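Local coordinates for VP4 protein (Tellina virus 1, PDB 3P06), which acts as a serine protease that probably cuts the viral polyprotein into its final products, caught here as an acyl-enzyme with its own C terminus, at residues A[25-30]-A[76-81]; A[37-42]-A[91-96]; A[59-64]-A[98-103]; A[69-74]-A[106-111]. One frame throughout, in Å; residues are numbered along the deposited sequence.

Interaction 1: residues A[25-30]-A[76-81]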
loop_
_atom_site.group_PDB
_atom_site.type_symbol
_atom_site.label_atom_id
_atom_site.label_comp_id
_atom_site.label_asym_id
_atom_site.label_seq_id
_atom_site.Cartn_x
_atom_site.Cartn_y
_atom_site.Cartn_z
ATOM N N GLY A 25 -7.291 6.972 3.779
ATOM C CA GLY A 25 -7.279 5.645 4.365
ATOM C C GLY A 25 -5.977 4.902 4.037
ATOM O O GLY A 25 -4.992 5.510 3.615
ATOM N N ALA A 26 -5.987 3.566 4.130
ATOM C CA ALA A 26 -4.766 2.819 3.925
ATOM C C ALA A 26 -5.077 1.511 3.277
ATOM O O ALA A 26 -6.135 0.957 3.498
ATOM C CB ALA A 26 -4.078 2.582 5.260
ATOM N N PHE A 27 -4.130 1.023 2.468
ATOM C CA PHE A 27 -4.174 -0.355 2.013
ATOM C C PHE A 27 -2.859 -0.894 2.513
ATOM O O PHE A 27 -1.984 -0.117 2.937
ATOM C CB PHE A 27 -4.218 -0.476 0.451
ATOM C CG PHE A 27 -5.614 -0.398 -0.156
ATOM C CD1 PHE A 27 -6.440 0.661 0.095
ATOM C CD2 PHE A 27 -6.100 -1.453 -0.966
ATOM C CE1 PHE A 27 -7.751 0.745 -0.449
ATOM C CE2 PHE A 27 -7.423 -1.401 -1.530
ATOM C CZ PHE A 27 -8.231 -0.298 -1.310
HETATM N N MSE A 28 -2.717 -2.198 2.473
HETATM C CA MSE A 28 -1.418 -2.812 2.698
HETATM C C MSE A 28 -1.130 -3.684 1.494
HETATM O O MSE A 28 -2.034 -4.364 0.973
HETATM C CB MSE A 28 -1.478 -3.704 3.961
HETATM C CG MSE A 28 -0.099 -4.328 4.149
HETATM SE SE MSE A 28 0.123 -5.475 5.752
HETATM C CE MSE A 28 0.219 -3.986 6.969
ATOM N N ALA A 29 0.098 -3.628 1.002
ATOM C CA ALA A 29 0.547 -4.606 -0.006
ATOM C C ALA A 29 0.999 -5.830 0.861
ATOM O O ALA A 29 2.067 -5.780 1.487
ATOM C CB ALA A 29 1.785 -4.065 -0.781
ATOM N N VAL A 30 0.194 -6.889 0.892
ATOM C CA VAL A 30 0.449 -7.966 1.838
ATOM C C VAL A 30 1.184 -9.072 1.086
ATOM O O VAL A 30 0.888 -9.380 -0.092
ATOM C CB VAL A 30 -0.864 -8.574 2.373
ATOM C CG1 VAL A 30 -0.559 -9.752 3.464
ATOM C CG2 VAL A 30 -1.788 -7.495 2.909
ATOM N N ILE A 76 1.630 -10.826 -4.066
ATOM C CA ILE A 76 1.345 -9.658 -3.224
ATOM C C ILE A 76 -0.156 -9.460 -3.412
ATOM O O ILE A 76 -0.653 -9.573 -4.533
ATOM C CB ILE A 76 2.071 -8.375 -3.696
ATOM C CG1 ILE A 76 3.604 -8.458 -3.565
ATOM C CG2 ILE A 76 1.494 -7.084 -2.928
ATOM C CD1 ILE A 76 4.147 -8.327 -2.110
ATOM N N THR A 77 -0.894 -9.234 -2.327
ATOM C CA THR A 77 -2.306 -8.882 -2.430
ATOM C C THR A 77 -2.402 -7.510 -1.806
ATOM O O THR A 77 -1.847 -7.332 -0.732
ATOM C CB THR A 77 -3.161 -9.867 -1.622
ATOM O OG1 THR A 77 -2.928 -11.167 -2.169
ATOM C CG2 THR A 77 -4.743 -9.514 -1.714
ATOM N N VAL A 78 -3.066 -6.549 -2.492
ATOM C CA VAL A 78 -3.234 -5.207 -1.966
ATOM C C VAL A 78 -4.619 -5.176 -1.367
ATOM O O VAL A 78 -5.611 -5.420 -2.090
ATOM C CB VAL A 78 -3.029 -4.178 -3.120
ATOM C CG1 VAL A 78 -2.977 -2.818 -2.607
ATOM C CG2 VAL A 78 -1.596 -4.444 -3.753
ATOM N N LEU A 79 -4.720 -4.937 -0.053
ATOM C CA LEU A 79 -6.040 -5.024 0.610
ATOM C C LEU A 79 -6.241 -3.753 1.383
ATOM O O LEU A 79 -5.301 -3.222 1.937
ATOM C CB LEU A 79 -6.061 -6.231 1.605
ATOM C CG LEU A 79 -6.126 -7.630 0.979
ATOM C CD1 LEU A 79 -5.968 -8.706 2.078
ATOM C CD2 LEU A 79 -7.476 -7.859 0.245
ATOM N N PRO A 80 -7.465 -3.268 1.440
ATOM C CA PRO A 80 -7.713 -2.195 2.366
ATOM C C PRO A 80 -7.543 -2.633 3.844
ATOM O O PRO A 80 -7.919 -3.745 4.186
ATOM C CB PRO A 80 -9.186 -1.885 2.167
ATOM C CG PRO A 80 -9.814 -3.131 1.622
ATOM C CD PRO A 80 -8.687 -3.825 0.820
ATOM N N VAL A 81 -7.112 -1.730 4.727
ATOM C CA VAL A 81 -6.979 -2.089 6.146
ATOM C C VAL A 81 -7.507 -0.956 6.969
ATOM O O VAL A 81 -7.334 0.239 6.606
ATOM C CB VAL A 81 -5.517 -2.413 6.538
ATOM C CG1 VAL A 81 -4.962 -3.555 5.660
ATOM C CG2 VAL A 81 -4.605 -1.202 6.421
#

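Interaction 2: residues A[37-42]-A[91-96]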
loop_
_atom_site.group_PDB
_atom_site.type_symbol
_atom_site.label_atom_id
_atom_site.label_comp_id
_atom_site.label_asym_id
_atom_site.label_seq_id
_atom_site.Cartn_x
_atom_site.Cartn_y
_atom_site.Cartn_z
ATOM N N HIS A 37 -9.939 -12.663 0.387
ATOM C CA HIS A 37 -10.433 -11.587 1.243
ATOM C C HIS A 37 -10.835 -10.319 0.471
ATOM O O HIS A 37 -11.334 -9.335 1.055
ATOM C CB HIS A 37 -9.400 -11.288 2.326
ATOM C CG HIS A 37 -9.136 -12.480 3.193
ATOM N ND1 HIS A 37 -10.092 -12.988 4.050
ATOM C CD2 HIS A 37 -8.086 -13.342 3.243
ATOM C CE1 HIS A 37 -9.614 -14.062 4.664
ATOM N NE2 HIS A 37 -8.393 -14.292 4.200
ATOM N N ILE A 38 -10.696 -10.364 -0.854
ATOM C CA ILE A 38 -11.149 -9.235 -1.690
ATOM C C ILE A 38 -12.672 -9.243 -1.723
ATOM O O ILE A 38 -13.282 -10.218 -2.129
ATOM C CB ILE A 38 -10.560 -9.297 -3.101
ATOM C CG1 ILE A 38 -9.032 -9.252 -3.018
ATOM C CG2 ILE A 38 -11.220 -8.190 -4.018
ATOM C CD1 ILE A 38 -8.333 -9.766 -4.314
ATOM N N LYS A 39 -13.320 -8.188 -1.246
ATOM C CA LYS A 39 -14.809 -8.183 -1.281
ATOM C C LYS A 39 -15.399 -7.063 -2.172
ATOM O O LYS A 39 -16.594 -6.804 -2.132
ATOM C CB LYS A 39 -15.395 -8.160 0.128
ATOM C CG LYS A 39 -15.076 -9.460 0.942
ATOM C CD LYS A 39 -16.090 -9.736 2.053
ATOM C CE LYS A 39 -15.570 -10.801 2.974
ATOM N NZ LYS A 39 -15.585 -12.074 2.226
ATOM N N ASN A 40 -14.573 -6.424 -3.008
ATOM C CA ASN A 40 -15.106 -5.481 -3.985
ATOM C C ASN A 40 -14.954 -6.180 -5.359
ATOM O O ASN A 40 -13.835 -6.490 -5.758
ATOM C CB ASN A 40 -14.419 -4.109 -3.924
ATOM C CG ASN A 40 -15.053 -3.092 -4.908
ATOM O OD1 ASN A 40 -15.542 -3.460 -5.972
ATOM N ND2 ASN A 40 -15.099 -1.850 -4.519
ATOM N N PRO A 41 -16.086 -6.489 -6.029
ATOM C CA PRO A 41 -16.026 -7.199 -7.306
ATOM C C PRO A 41 -15.361 -6.341 -8.453
ATOM O O PRO A 41 -15.106 -6.859 -9.541
ATOM C CB PRO A 41 -17.512 -7.495 -7.642
ATOM C CG PRO A 41 -18.300 -6.405 -6.930
ATOM C CD PRO A 41 -17.474 -6.109 -5.644
ATOM N N LYS A 42 -15.069 -5.067 -8.225
ATOM C CA LYS A 42 -14.273 -4.335 -9.207
ATOM C C LYS A 42 -12.766 -4.631 -9.030
ATOM O O LYS A 42 -11.998 -4.374 -9.922
ATOM C CB LYS A 42 -14.529 -2.807 -9.065
ATOM C CG LYS A 42 -15.892 -2.400 -9.718
ATOM C CD LYS A 42 -16.386 -1.040 -9.286
ATOM C CE LYS A 42 -17.879 -0.926 -9.590
ATOM N NZ LYS A 42 -18.220 -1.890 -10.694
ATOM N N VAL A 91 -9.077 -6.133 7.896
ATOM C CA VAL A 91 -9.523 -5.870 6.535
ATOM C C VAL A 91 -11.055 -5.712 6.641
ATOM O O VAL A 91 -11.761 -6.622 7.092
ATOM C CB VAL A 91 -9.138 -7.065 5.604
ATOM C CG1 VAL A 91 -9.641 -6.872 4.126
ATOM C CG2 VAL A 91 -7.575 -7.248 5.571
ATOM N N PRO A 92 -11.561 -4.563 6.219
ATOM C CA PRO A 92 -13.023 -4.329 6.353
ATOM C C PRO A 92 -13.737 -5.099 5.232
ATOM O O PRO A 92 -13.126 -5.386 4.182
ATOM C CB PRO A 92 -13.166 -2.814 6.161
ATOM C CG PRO A 92 -11.935 -2.494 5.145
ATOM C CD PRO A 92 -10.809 -3.408 5.657
ATOM N N ASP A 93 -14.995 -5.450 5.474
ATOM C CA ASP A 93 -15.798 -6.124 4.468
ATOM C C ASP A 93 -16.249 -5.081 3.410
ATOM O O ASP A 93 -16.442 -5.416 2.273
ATOM C CB ASP A 93 -17.018 -6.723 5.121
ATOM C CG ASP A 93 -16.744 -8.088 5.736
ATOM O OD1 ASP A 93 -15.615 -8.650 5.597
ATOM O OD2 ASP A 93 -17.704 -8.604 6.366
ATOM N N ASN A 94 -16.386 -3.821 3.822
ATOM C CA ASN A 94 -16.703 -2.769 2.899
ATOM C C ASN A 94 -15.445 -2.190 2.305
ATOM O O ASN A 94 -14.699 -1.487 2.965
ATOM C CB ASN A 94 -17.644 -1.724 3.523
ATOM C CG ASN A 94 -19.125 -2.189 3.459
ATOM O OD1 ASN A 94 -19.945 -1.580 2.772
ATOM N ND2 ASN A 94 -19.440 -3.311 4.115
ATOM N N GLN A 95 -15.230 -2.513 1.030
ATOM C CA GLN A 95 -13.933 -2.249 0.413
ATOM C C GLN A 95 -14.077 -1.313 -0.812
ATOM O O GLN A 95 -14.902 -1.531 -1.672
ATOM C CB GLN A 95 -13.334 -3.548 -0.024
ATOM C CG GLN A 95 -13.078 -4.460 1.146
ATOM C CD GLN A 95 -12.351 -5.748 0.769
ATOM O OE1 GLN A 95 -11.935 -5.944 -0.397
ATOM N NE2 GLN A 95 -12.230 -6.659 1.743
ATOM N N PRO A 96 -13.280 -0.267 -0.853
ATOM C CA PRO A 96 -13.332 0.613 -2.039
ATOM C C PRO A 96 -12.507 0.049 -3.223
ATOM O O PRO A 96 -11.555 -0.742 -3.082
ATOM C CB PRO A 96 -12.694 1.893 -1.536
ATOM C CG PRO A 96 -11.642 1.408 -0.547
ATOM C CD PRO A 96 -12.299 0.196 0.163
HETATM O O HOH W 1 -17.022 -4.010 -0.591
#

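Interaction 3: residues A[59-64]-A[98-103]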
loop_
_atom_site.group_PDB
_atom_site.type_symbol
_atom_site.label_atom_id
_atom_site.label_comp_id
_atom_site.label_asym_id
_atom_site.label_seq_id
_atom_site.Cartn_x
_atom_site.Cartn_y
_atom_site.Cartn_z
ATOM N N SER A 59 -7.735 -3.184 -9.818
ATOM C CA SER A 59 -8.932 -3.008 -10.618
ATOM C C SER A 59 -8.526 -2.540 -12.010
ATOM O O SER A 59 -7.336 -2.330 -12.243
ATOM C CB SER A 59 -9.888 -2.025 -9.957
ATOM O OG SER A 59 -9.557 -0.711 -10.351
ATOM N N GLU A 60 -9.506 -2.369 -12.921
ATOM C CA GLU A 60 -9.284 -1.735 -14.256
ATOM C C GLU A 60 -8.668 -0.320 -14.252
ATOM O O GLU A 60 -8.096 0.130 -15.281
ATOM C CB GLU A 60 -10.607 -1.631 -15.055
ATOM C CG GLU A 60 -11.081 -2.952 -15.674
ATOM C CD GLU A 60 -10.067 -3.612 -16.651
ATOM O OE1 GLU A 60 -10.031 -3.193 -17.839
ATOM O OE2 GLU A 60 -9.342 -4.569 -16.230
HETATM N N MSE A 61 -8.834 0.392 -13.138
HETATM C CA MSE A 61 -8.284 1.727 -12.985
HETATM C C MSE A 61 -6.836 1.769 -12.590
HETATM O O MSE A 61 -6.298 2.813 -12.227
HETATM C CB MSE A 61 -9.127 2.534 -12.005
HETATM C CG MSE A 61 -10.431 2.955 -12.685
HETATM SE SE MSE A 61 -11.620 3.853 -11.421
HETATM C CE MSE A 61 -10.843 5.680 -11.508
ATOM N N VAL A 62 -6.191 0.623 -12.571
ATOM C CA VAL A 62 -4.762 0.583 -12.315
ATOM C C VAL A 62 -4.086 0.402 -13.631
ATOM O O VAL A 62 -4.628 -0.303 -14.455
ATOM C CB VAL A 62 -4.449 -0.653 -11.403
ATOM C CG1 VAL A 62 -2.952 -0.818 -11.275
ATOM C CG2 VAL A 62 -5.176 -0.461 -10.017
ATOM N N ASN A 63 -2.925 0.998 -13.863
ATOM C CA ASN A 63 -2.197 0.753 -15.128
ATOM C C ASN A 63 -1.555 -0.632 -15.017
ATOM O O ASN A 63 -0.495 -0.779 -14.359
ATOM C CB ASN A 63 -1.085 1.795 -15.322
ATOM C CG ASN A 63 -0.379 1.681 -16.696
ATOM O OD1 ASN A 63 -0.333 0.623 -17.346
ATOM N ND2 ASN A 63 0.177 2.780 -17.126
ATOM N N ILE A 64 -2.173 -1.634 -15.652
ATOM C CA ILE A 64 -1.701 -2.999 -15.522
ATOM C C ILE A 64 -0.349 -3.245 -16.214
ATOM O O ILE A 64 0.460 -4.018 -15.702
ATOM C CB ILE A 64 -2.745 -4.064 -16.002
ATOM C CG1 ILE A 64 -4.124 -3.777 -15.393
ATOM C CG2 ILE A 64 -2.274 -5.477 -15.553
ATOM C CD1 ILE A 64 -4.175 -4.031 -13.856
ATOM N N LEU A 98 -9.732 -0.009 -5.876
ATOM C CA LEU A 98 -8.398 0.507 -5.860
ATOM C C LEU A 98 -8.023 1.049 -7.233
ATOM O O LEU A 98 -8.214 0.370 -8.232
ATOM C CB LEU A 98 -7.417 -0.629 -5.544
ATOM C CG LEU A 98 -5.952 -0.218 -5.547
ATOM C CD1 LEU A 98 -5.593 0.715 -4.279
ATOM C CD2 LEU A 98 -5.140 -1.470 -5.515
ATOM N N ALA A 99 -7.480 2.250 -7.279
ATOM C CA ALA A 99 -7.168 2.940 -8.541
ATOM C C ALA A 99 -5.763 3.469 -8.528
ATOM O O ALA A 99 -5.244 3.785 -7.469
ATOM C CB ALA A 99 -8.178 4.111 -8.788
ATOM N N PHE A 100 -5.149 3.542 -9.724
ATOM C CA PHE A 100 -3.847 4.182 -9.980
ATOM C C PHE A 100 -2.683 3.332 -9.477
ATOM O O PHE A 100 -2.871 2.157 -9.191
ATOM C CB PHE A 100 -3.847 5.611 -9.451
ATOM C CG PHE A 100 -5.184 6.352 -9.668
ATOM C CD1 PHE A 100 -6.061 5.994 -10.705
ATOM C CD2 PHE A 100 -5.554 7.384 -8.835
ATOM C CE1 PHE A 100 -7.323 6.676 -10.894
ATOM C CE2 PHE A 100 -6.767 8.079 -9.005
ATOM C CZ PHE A 100 -7.668 7.721 -10.034
ATOM N N ASN A 101 -1.486 3.887 -9.379
ATOM C CA ASN A 101 -0.320 3.041 -9.302
ATOM C C ASN A 101 0.600 3.417 -8.140
ATOM O O ASN A 101 1.721 2.906 -8.026
ATOM C CB ASN A 101 0.432 3.052 -10.659
ATOM C CG ASN A 101 -0.227 2.137 -11.683
ATOM O OD1 ASN A 101 -1.275 2.482 -12.207
ATOM N ND2 ASN A 101 0.365 0.921 -11.949
ATOM N N SER A 102 0.120 4.297 -7.268
ATOM C CA SER A 102 0.902 4.707 -6.114
ATOM C C SER A 102 1.110 3.622 -4.985
ATOM O O SER A 102 1.800 3.882 -3.997
ATOM C CB SER A 102 0.253 5.952 -5.543
ATOM O OG SER A 102 -0.958 5.527 -4.859
ATOM N N TRP A 103 0.535 2.426 -5.154
ATOM C CA TRP A 103 0.697 1.243 -4.268
ATOM C C TRP A 103 1.981 0.473 -4.657
ATOM O O TRP A 103 2.426 -0.423 -3.938
ATOM C CB TRP A 103 -0.512 0.284 -4.418
ATOM C CG TRP A 103 -0.780 -0.071 -5.867
ATOM C CD1 TRP A 103 -1.639 0.562 -6.733
ATOM C CD2 TRP A 103 -0.166 -1.121 -6.604
ATOM N NE1 TRP A 103 -1.596 -0.040 -7.951
ATOM C CE2 TRP A 103 -0.675 -1.063 -7.909
ATOM C CE3 TRP A 103 0.798 -2.117 -6.278
ATOM C CZ2 TRP A 103 -0.272 -1.986 -8.935
ATOM C CZ3 TRP A 103 1.209 -3.038 -7.293
ATOM C CH2 TRP A 103 0.704 -2.933 -8.615
#

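Interaction 4: residues A[69-74]-A[106-111]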
loop_
_atom_site.group_PDB
_atom_site.type_symbol
_atom_site.label_atom_id
_atom_site.label_comp_id
_atom_site.label_asym_id
_atom_site.label_seq_id
_atom_site.Cartn_x
_atom_site.Cartn_y
_atom_site.Cartn_z
ATOM N N LYS A 69 5.512 -4.697 -15.127
ATOM C CA LYS A 69 6.959 -4.461 -15.244
ATOM C C LYS A 69 7.658 -4.413 -13.890
ATOM O O LYS A 69 8.860 -4.223 -13.838
ATOM C CB LYS A 69 7.212 -3.200 -16.024
ATOM C CG LYS A 69 6.930 -3.387 -17.532
ATOM C CD LYS A 69 7.291 -2.145 -18.331
ATOM C CE LYS A 69 6.071 -1.243 -18.528
ATOM N NZ LYS A 69 6.100 -0.544 -19.863
ATOM N N LEU A 70 6.896 -4.580 -12.790
ATOM C CA LEU A 70 7.470 -4.534 -11.449
ATOM C C LEU A 70 8.378 -5.744 -11.156
ATOM O O LEU A 70 8.078 -6.856 -11.581
ATOM C CB LEU A 70 6.368 -4.405 -10.359
ATOM C CG LEU A 70 5.564 -3.120 -10.412
ATOM C CD1 LEU A 70 4.249 -3.187 -9.539
ATOM C CD2 LEU A 70 6.474 -1.971 -10.012
ATOM N N PRO A 71 9.473 -5.513 -10.410
ATOM C CA PRO A 71 10.432 -6.587 -10.021
ATOM C C PRO A 71 9.911 -7.332 -8.780
ATOM O O PRO A 71 10.574 -7.378 -7.765
ATOM C CB PRO A 71 11.743 -5.816 -9.720
ATOM C CG PRO A 71 11.269 -4.412 -9.380
ATOM C CD PRO A 71 9.856 -4.182 -9.894
ATOM N N ILE A 72 8.681 -7.807 -8.832
ATOM C CA ILE A 72 8.081 -8.537 -7.723
ATOM C C ILE A 72 8.115 -10.012 -8.174
ATOM O O ILE A 72 7.623 -10.351 -9.283
ATOM C CB ILE A 72 6.625 -8.042 -7.476
ATOM C CG1 ILE A 72 6.643 -6.611 -6.892
ATOM C CG2 ILE A 72 5.827 -9.052 -6.623
ATOM C CD1 ILE A 72 5.304 -5.972 -6.830
ATOM N N LYS A 73 8.711 -10.873 -7.334
ATOM C CA LYS A 73 8.826 -12.315 -7.681
ATOM C C LYS A 73 7.787 -13.182 -6.984
ATOM O O LYS A 73 7.446 -14.215 -7.499
ATOM C CB LYS A 73 10.255 -12.834 -7.399
ATOM C CG LYS A 73 11.261 -11.872 -8.009
ATOM C CD LYS A 73 12.626 -12.428 -8.116
ATOM C CE LYS A 73 13.383 -12.305 -6.816
ATOM N NZ LYS A 73 14.629 -13.132 -7.003
ATOM N N GLY A 74 7.272 -12.759 -5.839
ATOM C CA GLY A 74 6.294 -13.576 -5.122
ATOM C C GLY A 74 4.847 -13.075 -5.324
ATOM O O GLY A 74 4.558 -12.298 -6.280
ATOM N N ALA A 106 5.142 0.335 -2.202
ATOM C CA ALA A 106 4.852 -0.543 -1.067
ATOM C C ALA A 106 4.915 -2.066 -1.459
ATOM O O ALA A 106 5.469 -2.897 -0.730
ATOM C CB ALA A 106 3.441 -0.214 -0.470
ATOM N N ALA A 107 4.323 -2.397 -2.595
ATOM C CA ALA A 107 4.280 -3.778 -3.096
ATOM C C ALA A 107 5.709 -4.262 -3.402
ATOM O O ALA A 107 6.045 -5.425 -3.113
ATOM C CB ALA A 107 3.448 -3.854 -4.345
ATOM N N CYS A 108 6.544 -3.406 -3.990
ATOM C CA CYS A 108 7.971 -3.796 -4.194
ATOM C C CYS A 108 8.703 -3.975 -2.862
ATOM O O CYS A 108 9.543 -4.888 -2.705
ATOM C CB CYS A 108 8.724 -2.745 -5.018
ATOM S SG CYS A 108 8.133 -2.716 -6.735
ATOM N N ALA A 109 8.485 -3.043 -1.941
ATOM C CA ALA A 109 9.113 -3.135 -0.629
ATOM C C ALA A 109 8.588 -4.357 0.151
ATOM O O ALA A 109 9.378 -5.041 0.791
ATOM C CB ALA A 109 8.967 -1.844 0.173
ATOM N N ALA A 110 7.298 -4.685 0.048
ATOM C CA ALA A 110 6.711 -5.843 0.737
ATOM C C ALA A 110 7.292 -7.130 0.119
ATOM O O ALA A 110 7.562 -8.125 0.856
ATOM C CB ALA A 110 5.237 -5.884 0.611
ATOM N N ASP A 111 7.499 -7.123 -1.202
ATOM C CA ASP A 111 8.050 -8.360 -1.862
ATOM C C ASP A 111 9.462 -8.786 -1.379
ATOM O O ASP A 111 9.783 -10.001 -1.272
ATOM C CB ASP A 111 8.076 -8.241 -3.370
ATOM C CG ASP A 111 8.314 -9.613 -4.040
ATOM O OD1 ASP A 111 7.465 -10.533 -3.837
ATOM O OD2 ASP A 111 9.350 -9.778 -4.732
#

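Interaction 1: residues A[25-30]-A[76-81]
M28, a selenomethionine, faces L79, and V30 faces T77, in two hydrogen-bonded pairs that join strands 21-31 and 75-81 as antiparallel neighbours. Each pair exchanges two backbone bonds: M28 N gives to L79 O at 2.8 Å and L79 N to M28 O, while V30 N reaches T77 O at 2.6 Å and T77 N gives to V30 O. Weaker CA-H...O contacts fill in between them, with V78 CA 3.3 Å from M28 O.

The aromatic contact pairs F27 with P80. F27 holds CG beside its own N (chi1 -86°), which lays the ring over the proline: P80 CB sits 4.0 Å from the ring centroid and only 13° off the ring normal, a CH-pi contact over the face. P80 CD approaches F27 CE2, and V78 CG1 meets F27 CD2 obliquely. Proline suits this non-hydrogen-bonded pair, where no N-H is needed for bonding to F27.

Apolar contacts cover both faces of the sheet. On the face of M28 and V81, V81 CG1 touches M28 CB at 3.9 Å, and I89 of strand 88-92 packs on both. On the other, A29 CB meets I76 CG2 at 3.7 Å beneath A107 and A110 of helix 104-111; alanine is small enough to let the helix come close. The polar exception, T77, sends OG1 to G32 O and L34 N.

All touching residues are buried: backbone polar groups facing across the pair satisfy one another, those facing outward bond strands 9-18 (F27, A29) and 54-58 (I76), and hydrocarbon turns to I89 beyond M28 and helix 104-111 beyond A29.

Interaction 2: residues A[37-42]-A[91-96]
Q95 plugs its side-chain amide into the backbone of the 37-42 loop beside an Asx turn, in which N40 OD1 accepts K42 N at 2.8 Å. The extended Q95 chain (chi2 -175°) carries the amide across the gap, where both of its N-H groups are used. NE2 gives one to H37 O at 2.9 Å and the other to P92 O, each partner close to the amide plane. OE1 in turn receives K39 N at 2.8 Å, but this donor stands 59° out of the carbonyl plane. Three bonds thus fix the rotation of the amide, and glutamine suits the place because it can donate and accept at once.

N40 works in both directions too: while OD1 closes the turn, ND2 gives to Q95 O at 2.9 Å. A water accepts from Q95 N at 2.8 Å and lies 3.2 Å from both K39 O and D93 O, though with other acceptors in reach its protons cannot be assigned.

K39 and D93 run side by side, and K39 CE comes to 3.4 Å from D93 OD1. The bend at chi4 (-70°) turns the ammonium elsewhere, with NZ 4.8 Å from OD1, so any charge attraction is probably weak, and no salt bridge forms.

The contact joins the loop between strands 21-31 and 45-48 to the end of strand 88-92 and the loop that follows it. V91 pairs with V3 of strand 2-6, whose L5 touches both H37 and V91. Strand 75-81 supports the two segments, L79 packing on I38 and V91, and P80 on P92 and Q95.

Interaction 3: residues A[59-64]-A[98-103]
S59 grips L98 through its hydroxyl, OG giving to L98 O at 2.7 Å. With chi1 at 87°, OG sits between its own N and carbonyl carbon, where it also accepts M61 N in an ST turn; Q97 NE2 is a further partner. A type I beta turn runs from S59 to V62.

M61, a selenomethionine, uses backbone and side chain together. Its O accepts F100 N at 2.8 Å, the donor standing well above the carbonyl plane. CB rests on A99 CB, and the bend at chi3 (83°) swings CE alongside the F100 ring, 3.7 Å from CE1. A long, unbranched apolar chain can reach from A99 to the F100 ring.

Segment 98-103 leads into the active site. S102, the predicted nucleophile, is joined through OG to the carbonyl carbon of A194, the acyl-enzyme ester seen in this crystal, and A99 pairs its backbone with A192 and A194 at the C terminus. K141 is the other predicted catalytic residue, consistent with a Ser/Lys dyad.

V62 is buried, its two methyls spread over segment 98-103. CG2 meets L98 O and F100 O, each at 3.6 Å, whereas CG1 comes in plane to the edge of the W103 indole, 3.7 Å from CZ2.

N63 shares a pair of bonds with N101. N63 N lies on a lone pair of N101 OD1 at 2.8 Å, and N101 ND2 returns to N63 O at 3.1 Å, so the amide of N101 mimics a backbone partner; ND2 also bonds E104 OE2. At the N-cap position, N63 sends OD1 to E66 N, starting helix 64-67.

Interaction 4: residues A[69-74]-A[106-111]
A chi1 of -166° sets the D111 carboxylate opposite its own N and aims it at the backbone of I72, K73 and G74, while I72, with chi1 -70° and an extended chi2, drives CD1 down onto A107. Two parts of the fold meet in this way: the loop that leads into strand 75-81, bent by an inverse gamma turn centred on P71, and the last turns of helix 104-111.

Both carboxylate oxygens of D111 hold the loop. K73 N gives to OD2 at 2.9 Å, arriving from above the carboxylate plane, and G74 N gives to OD1 at 3.0 Å from the syn side, nearer that plane. Gripping two successive N-H groups fixes the rotation of the carboxylate. A negative charge at the C-terminal end of a helix is usually unfavourable, and these donors probably offset it, as may K31 NZ, which bonds A110 O nearby.

Below these two bonds the contact is apolar. I72 CD1 lies 3.8 Å from A107 CB, where the small alanine lets the isoleucine branch lie close to the helix. C108 SG reaches two loop residues, L70 CD2 at 3.7 Å and P71 CD at 3.9 Å; a polarisable sulfur suits an apolar setting. L166 of helix 166-173 also packs on P71 and C108, and W103 touches L70.

I72 and D111 cross, and I72 CG2 comes to 3.6 Å from D111 OD1, a methyl against the carboxylate. Glycine fits at position 74, since with no side chain directed at the acid its CA approaches D111 OD1 to 3.5 Å.

Overall arrangement
From the N terminus, all four first segments (25-30, 37-42, 59-64 and 69-74) pass before any partner arrives, and the partners follow in the same order. Every pair of contacts crosses and none nests. Interaction 1 closes a 45-residue loop at the heart of the mixed sheet, interaction 2 one of 48 residues at the end of strand 88-92 and its following loop, interaction 3 one of 33 beside the nucleophile, and interaction 4 one of 31 at helix 104-111. Interaction 1 touches the other three: F27 meets P96, V78 meets L98, and I76 meets D111. K42 touches S59, joining interactions 2 and 3; 3 and 4 also meet, but 2 and 4 lie about 13 Å apart (nearest atoms).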